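Local coordinates for protein transglutaminase elicitor (Phytophthora sojae, PDB 3TW5) that probably catalyses the cross-linking of glutamine to lysine side chains as a transglutaminase, and serves as an elicitor of plant innate immunity, at residues M19-H32 against H206-T219. The protein carries 1 engineered substitution. Sequence-based numbering, arbitrary orientation.
Sequences MEMTLKDLPTVGVH and HIASANILGKLNST
The side-chain amide of Asn211 clamps the backbone of Glu20 at both ends: Glu20 N donates to Asn211 OD1 (2.9 Å, 170°), while Asn211 ND2 gives a hydrogen to Glu20 O (3.1 Å) on a lone pair in the carbonyl plane. ND2 also reaches Ile207 O one turn back, so three bonds fix the amide's rotation. Leu26, whose chi1 of -74° swings its branched end toward the helix, divides its methyls between two partners, CD2 lying 3.9 Å from Ala210 CB and CD1 meeting the edge of the His206 ring. Pro27 CG rests on Ala210 O, where the helix widens into a pi-type turn, and Gly30 lets the strand close on the helix, with its CA 3.9 Å from Gly214 CA. At the far end Thr219 CG2 makes a CH-pi contact over the centre of the His32 ring. The exposed side is looser: Lys215 drapes its aliphatic chain past Pro27 and Glu20 CB, yet its NZ stays 4.3 Å from Glu20 OE1, too far for a salt bridge. Segment 19-32 covers one side of helix 202-215, and its strand 29-31 pairs antiparallel with strand 232-246; helix 5-15 packs against Met19 and Leu216, and Ile316 of strand 316-321 meets Leu26 and Ile207.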
loop_
_atom_site.group_PDB
_atom_site.type_symbol
_atom_site.label_atom_id
_atom_site.label_comp_id
_atom_site.label_asym_id
_atom_site.label_seq_id
_atom_site.Cartn_x
_atom_site.Cartn_y
_atom_site.Cartn_z
ATOM N N MET A 19 3.844 -23.265 -2.019
ATOM C CA MET A 19 3.805 -22.351 -3.163
ATOM C C MET A 19 4.114 -23.114 -4.448
ATOM O O MET A 19 4.964 -24.010 -4.452
ATOM C CB MET A 19 4.814 -21.207 -2.989
ATOM C CG MET A 19 4.564 -20.258 -1.815
ATOM S SD MET A 19 3.103 -19.204 -1.957
ATOM C CE MET A 19 1.887 -20.162 -1.055
ATOM N N GLU A 20 3.428 -22.767 -5.535
ATOM C CA GLU A 20 3.731 -23.365 -6.833
ATOM C C GLU A 20 5.010 -22.745 -7.398
ATOM O O GLU A 20 5.130 -21.522 -7.490
ATOM C CB GLU A 20 2.556 -23.221 -7.810
ATOM C CG GLU A 20 2.780 -23.876 -9.178
ATOM C CD GLU A 20 3.150 -25.352 -9.082
ATOM O OE1 GLU A 20 2.248 -26.180 -8.829
ATOM O OE2 GLU A 20 4.341 -25.685 -9.267
ATOM N N MET A 21 5.959 -23.602 -7.764
ATOM C CA MET A 21 7.293 -23.163 -8.169
ATOM C C MET A 21 7.614 -23.525 -9.622
ATOM O O MET A 21 8.633 -23.089 -10.163
ATOM C CB MET A 21 8.349 -23.763 -7.236
ATOM C CG MET A 21 8.084 -23.551 -5.749
ATOM S SD MET A 21 8.870 -22.082 -5.065
ATOM C CE MET A 21 10.528 -22.693 -4.765
ATOM N N THR A 22 6.747 -24.325 -10.240
ATOM C CA THR A 22 6.901 -24.715 -11.642
ATOM C C THR A 22 6.229 -23.672 -12.530
ATOM O O THR A 22 5.002 -23.527 -12.513
ATOM C CB THR A 22 6.316 -26.123 -11.914
ATOM O OG1 THR A 22 6.915 -27.071 -11.022
ATOM C CG2 THR A 22 6.584 -26.556 -13.347
ATOM N N LEU A 23 7.043 -22.955 -13.301
ATOM C CA LEU A 23 6.582 -21.815 -14.099
ATOM C C LEU A 23 5.373 -22.119 -14.980
ATOM O O LEU A 23 4.421 -21.337 -15.013
ATOM C CB LEU A 23 7.731 -21.249 -14.940
ATOM C CG LEU A 23 7.470 -20.052 -15.863
ATOM C CD1 LEU A 23 6.906 -18.845 -15.120
ATOM C CD2 LEU A 23 8.749 -19.675 -16.585
ATOM N N LYS A 24 5.414 -23.253 -15.683
ATOM C CA LYS A 24 4.348 -23.648 -16.615
ATOM C C LYS A 24 3.009 -23.913 -15.915
ATOM O O LYS A 24 1.952 -23.869 -16.550
ATOM C CB LYS A 24 4.770 -24.872 -17.435
ATOM N N ASP A 25 3.063 -24.176 -14.611
ATOM C CA ASP A 25 1.863 -24.446 -13.819
ATOM C C ASP A 25 1.311 -23.204 -13.109
ATOM O O ASP A 25 0.232 -23.256 -12.515
ATOM C CB ASP A 25 2.132 -25.563 -12.801
ATOM C CG ASP A 25 2.458 -26.894 -13.463
ATOM O OD1 ASP A 25 2.127 -27.067 -14.657
ATOM O OD2 ASP A 25 3.043 -27.770 -12.782
ATOM N N LEU A 26 2.049 -22.097 -13.169
ATOM C CA LEU A 26 1.603 -20.842 -12.568
ATOM C C LEU A 26 0.586 -20.138 -13.454
ATOM O O LEU A 26 0.668 -20.227 -14.678
ATOM C CB LEU A 26 2.788 -19.907 -12.305
ATOM C CG LEU A 26 3.732 -20.226 -11.143
ATOM C CD1 LEU A 26 4.934 -19.315 -11.216
ATOM C CD2 LEU A 26 3.044 -20.090 -9.791
ATOM N N PRO A 27 -0.385 -19.439 -12.840
ATOM C CA PRO A 27 -1.298 -18.621 -13.633
ATOM C C PRO A 27 -0.579 -17.411 -14.225
ATOM O O PRO A 27 0.440 -16.969 -13.686
ATOM C CB PRO A 27 -2.350 -18.177 -12.612
ATOM C CG PRO A 27 -1.665 -18.261 -11.297
ATOM C CD PRO A 27 -0.731 -19.422 -11.407
ATOM N N THR A 28 -1.100 -16.898 -15.333
ATOM C CA THR A 28 -0.503 -15.750 -16.010
ATOM C C THR A 28 -1.326 -14.491 -15.758
ATOM O O THR A 28 -0.995 -13.409 -16.243
ATOM C CB THR A 28 -0.371 -15.994 -17.526
ATOM O OG1 THR A 28 -1.671 -16.193 -18.093
ATOM C CG2 THR A 28 0.488 -17.220 -17.799
ATOM N N VAL A 29 -2.406 -14.653 -14.998
ATOM C CA VAL A 29 -3.282 -13.548 -14.619
ATOM C C VAL A 29 -3.934 -13.837 -13.260
ATOM O O VAL A 29 -4.377 -14.959 -12.990
ATOM C CB VAL A 29 -4.353 -13.248 -15.717
ATOM C CG1 VAL A 29 -5.249 -14.470 -15.981
ATOM C CG2 VAL A 29 -5.186 -12.017 -15.361
ATOM N N GLY A 30 -3.960 -12.819 -12.407
ATOM C CA GLY A 30 -4.621 -12.909 -11.115
ATOM C C GLY A 30 -5.150 -11.548 -10.725
ATOM O O GLY A 30 -4.381 -10.599 -10.595
ATOM N N VAL A 31 -6.467 -11.453 -10.562
ATOM C CA VAL A 31 -7.112 -10.212 -10.133
ATOM C C VAL A 31 -7.843 -10.446 -8.814
ATOM O O VAL A 31 -8.582 -11.425 -8.666
ATOM C CB VAL A 31 -8.090 -9.663 -11.206
ATOM C CG1 VAL A 31 -8.893 -8.481 -10.666
ATOM C CG2 VAL A 31 -7.332 -9.252 -12.463
ATOM N N HIS A 32 -7.623 -9.550 -7.857
ATOM C CA HIS A 32 -8.280 -9.646 -6.565
ATOM C C HIS A 32 -9.615 -8.912 -6.562
ATOM O O HIS A 32 -9.675 -7.708 -6.809
ATOM C CB HIS A 32 -7.379 -9.122 -5.448
ATOM C CG HIS A 32 -7.947 -9.330 -4.081
ATOM N ND1 HIS A 32 -8.545 -8.317 -3.363
ATOM C CD2 HIS A 32 -8.041 -10.443 -3.317
ATOM C CE1 HIS A 32 -8.968 -8.795 -2.205
ATOM N NE2 HIS A 32 -8.674 -10.082 -2.154
ATOM N N HIS A 206 7.780 -12.977 -8.895
ATOM C CA HIS A 206 6.879 -13.729 -9.772
ATOM C C HIS A 206 6.119 -14.807 -9.004
ATOM O O HIS A 206 4.894 -14.869 -9.082
ATOM C CB HIS A 206 7.644 -14.342 -10.955
ATOM C CG HIS A 206 6.758 -14.872 -12.044
ATOM N ND1 HIS A 206 6.345 -14.101 -13.111
ATOM C CD2 HIS A 206 6.209 -16.096 -12.233
ATOM C CE1 HIS A 206 5.580 -14.827 -13.908
ATOM N NE2 HIS A 206 5.481 -16.041 -13.398
ATOM N N ILE A 207 6.849 -15.635 -8.256
ATOM C CA ILE A 207 6.256 -16.729 -7.478
ATOM C C ILE A 207 5.185 -16.220 -6.506
ATOM O O ILE A 207 4.085 -16.769 -6.450
ATOM C CB ILE A 207 7.337 -17.554 -6.724
ATOM C CG1 ILE A 207 8.219 -18.315 -7.722
ATOM C CG2 ILE A 207 6.695 -18.527 -5.729
ATOM C CD1 ILE A 207 9.549 -18.777 -7.155
ATOM N N ALA A 208 5.508 -15.163 -5.763
ATOM C CA ALA A 208 4.576 -14.565 -4.810
ATOM C C ALA A 208 3.352 -13.974 -5.504
ATOM O O ALA A 208 2.222 -14.274 -5.124
ATOM C CB ALA A 208 5.277 -13.508 -3.959
ATOM N N SER A 209 3.584 -13.151 -6.528
ATOM C CA SER A 209 2.505 -12.458 -7.238
ATOM C C SER A 209 1.531 -13.422 -7.901
ATOM O O SER A 209 0.321 -13.221 -7.843
ATOM C CB SER A 209 3.070 -11.489 -8.277
ATOM O OG SER A 209 3.942 -10.543 -7.682
ATOM N N ALA A 210 2.068 -14.473 -8.517
ATOM C CA ALA A 210 1.254 -15.468 -9.213
ATOM C C ALA A 210 0.432 -16.329 -8.252
ATOM O O ALA A 210 -0.746 -16.585 -8.498
ATOM C CB ALA A 210 2.128 -16.343 -10.109
ATOM N N ASN A 211 1.059 -16.769 -7.163
ATOM C CA ASN A 211 0.386 -17.581 -6.149
ATOM C C ASN A 211 -0.690 -16.816 -5.372
ATOM O O ASN A 211 -1.811 -17.299 -5.229
ATOM C CB ASN A 211 1.405 -18.195 -5.182
ATOM C CG ASN A 211 2.019 -19.476 -5.712
ATOM O OD1 ASN A 211 1.484 -20.566 -5.502
ATOM N ND2 ASN A 211 3.158 -19.357 -6.384
ATOM N N ILE A 212 -0.350 -15.623 -4.889
ATOM C CA ILE A 212 -1.258 -14.845 -4.041
ATOM C C ILE A 212 -2.459 -14.298 -4.827
ATOM O O ILE A 212 -3.609 -14.551 -4.455
ATOM C CB ILE A 212 -0.514 -13.723 -3.259
ATOM C CG1 ILE A 212 0.550 -14.332 -2.338
ATOM C CG2 ILE A 212 -1.493 -12.889 -2.444
ATOM C CD1 ILE A 212 1.642 -13.367 -1.906
ATOM N N LEU A 213 -2.189 -13.570 -5.911
ATOM C CA LEU A 213 -3.253 -13.021 -6.759
ATOM C C LEU A 213 -3.986 -14.088 -7.582
ATOM O O LEU A 213 -5.195 -13.983 -7.800
ATOM C CB LEU A 213 -2.707 -11.938 -7.703
ATOM C CG LEU A 213 -2.488 -10.475 -7.286
ATOM C CD1 LEU A 213 -3.717 -9.858 -6.618
ATOM C CD2 LEU A 213 -1.264 -10.312 -6.417
ATOM N N GLY A 214 -3.255 -15.107 -8.032
ATOM C CA GLY A 214 -3.796 -16.106 -8.953
ATOM C C GLY A 214 -4.395 -17.350 -8.322
ATOM O O GLY A 214 -5.557 -17.675 -8.571
ATOM N N LYS A 215 -3.604 -18.049 -7.512
ATOM C CA LYS A 215 -4.025 -19.324 -6.922
ATOM C C LYS A 215 -4.758 -19.206 -5.581
ATOM O O LYS A 215 -5.585 -20.056 -5.252
ATOM C CB LYS A 215 -2.827 -20.266 -6.759
ATOM C CG LYS A 215 -2.303 -20.861 -8.059
ATOM C CD LYS A 215 -1.014 -21.637 -7.823
ATOM C CE LYS A 215 -1.278 -23.072 -7.373
ATOM N NZ LYS A 215 -1.494 -23.985 -8.534
ATOM N N LEU A 216 -4.459 -18.164 -4.813
ATOM C CA LEU A 216 -4.929 -18.083 -3.427
ATOM C C LEU A 216 -6.028 -17.043 -3.179
ATOM O O LEU A 216 -6.403 -16.802 -2.026
ATOM C CB LEU A 216 -3.745 -17.867 -2.472
ATOM C CG LEU A 216 -2.655 -18.946 -2.454
ATOM C CD1 LEU A 216 -1.390 -18.421 -1.800
ATOM C CD2 LEU A 216 -3.127 -20.224 -1.771
ATOM N N ASN A 217 -6.545 -16.445 -4.255
ATOM C CA ASN A 217 -7.633 -15.454 -4.178
ATOM C C ASN A 217 -7.378 -14.348 -3.146
ATOM O O ASN A 217 -8.288 -13.922 -2.428
ATOM C CB ASN A 217 -8.987 -16.145 -3.925
ATOM C CG ASN A 217 -9.452 -16.990 -5.107
ATOM O OD1 ASN A 217 -9.496 -16.520 -6.245
ATOM N ND2 ASN A 217 -9.810 -18.241 -4.835
ATOM N N SER A 218 -6.132 -13.888 -3.088
ATOM C CA SER A 218 -5.700 -12.909 -2.093
ATOM C C SER A 218 -4.867 -11.791 -2.739
ATOM O O SER A 218 -4.648 -11.798 -3.954
ATOM C CB SER A 218 -4.912 -13.621 -0.988
ATOM O OG SER A 218 -4.470 -12.719 0.010
ATOM N N THR A 219 -4.422 -10.829 -1.931
ATOM C CA THR A 219 -3.547 -9.753 -2.404
ATOM C C THR A 219 -2.577 -9.261 -1.313
ATOM O O THR A 219 -2.597 -9.763 -0.186
ATOM C CB THR A 219 -4.352 -8.580 -3.025
ATOM O OG1 THR A 219 -3.453 -7.648 -3.640
ATOM C CG2 THR A 219 -5.193 -7.865 -1.977
#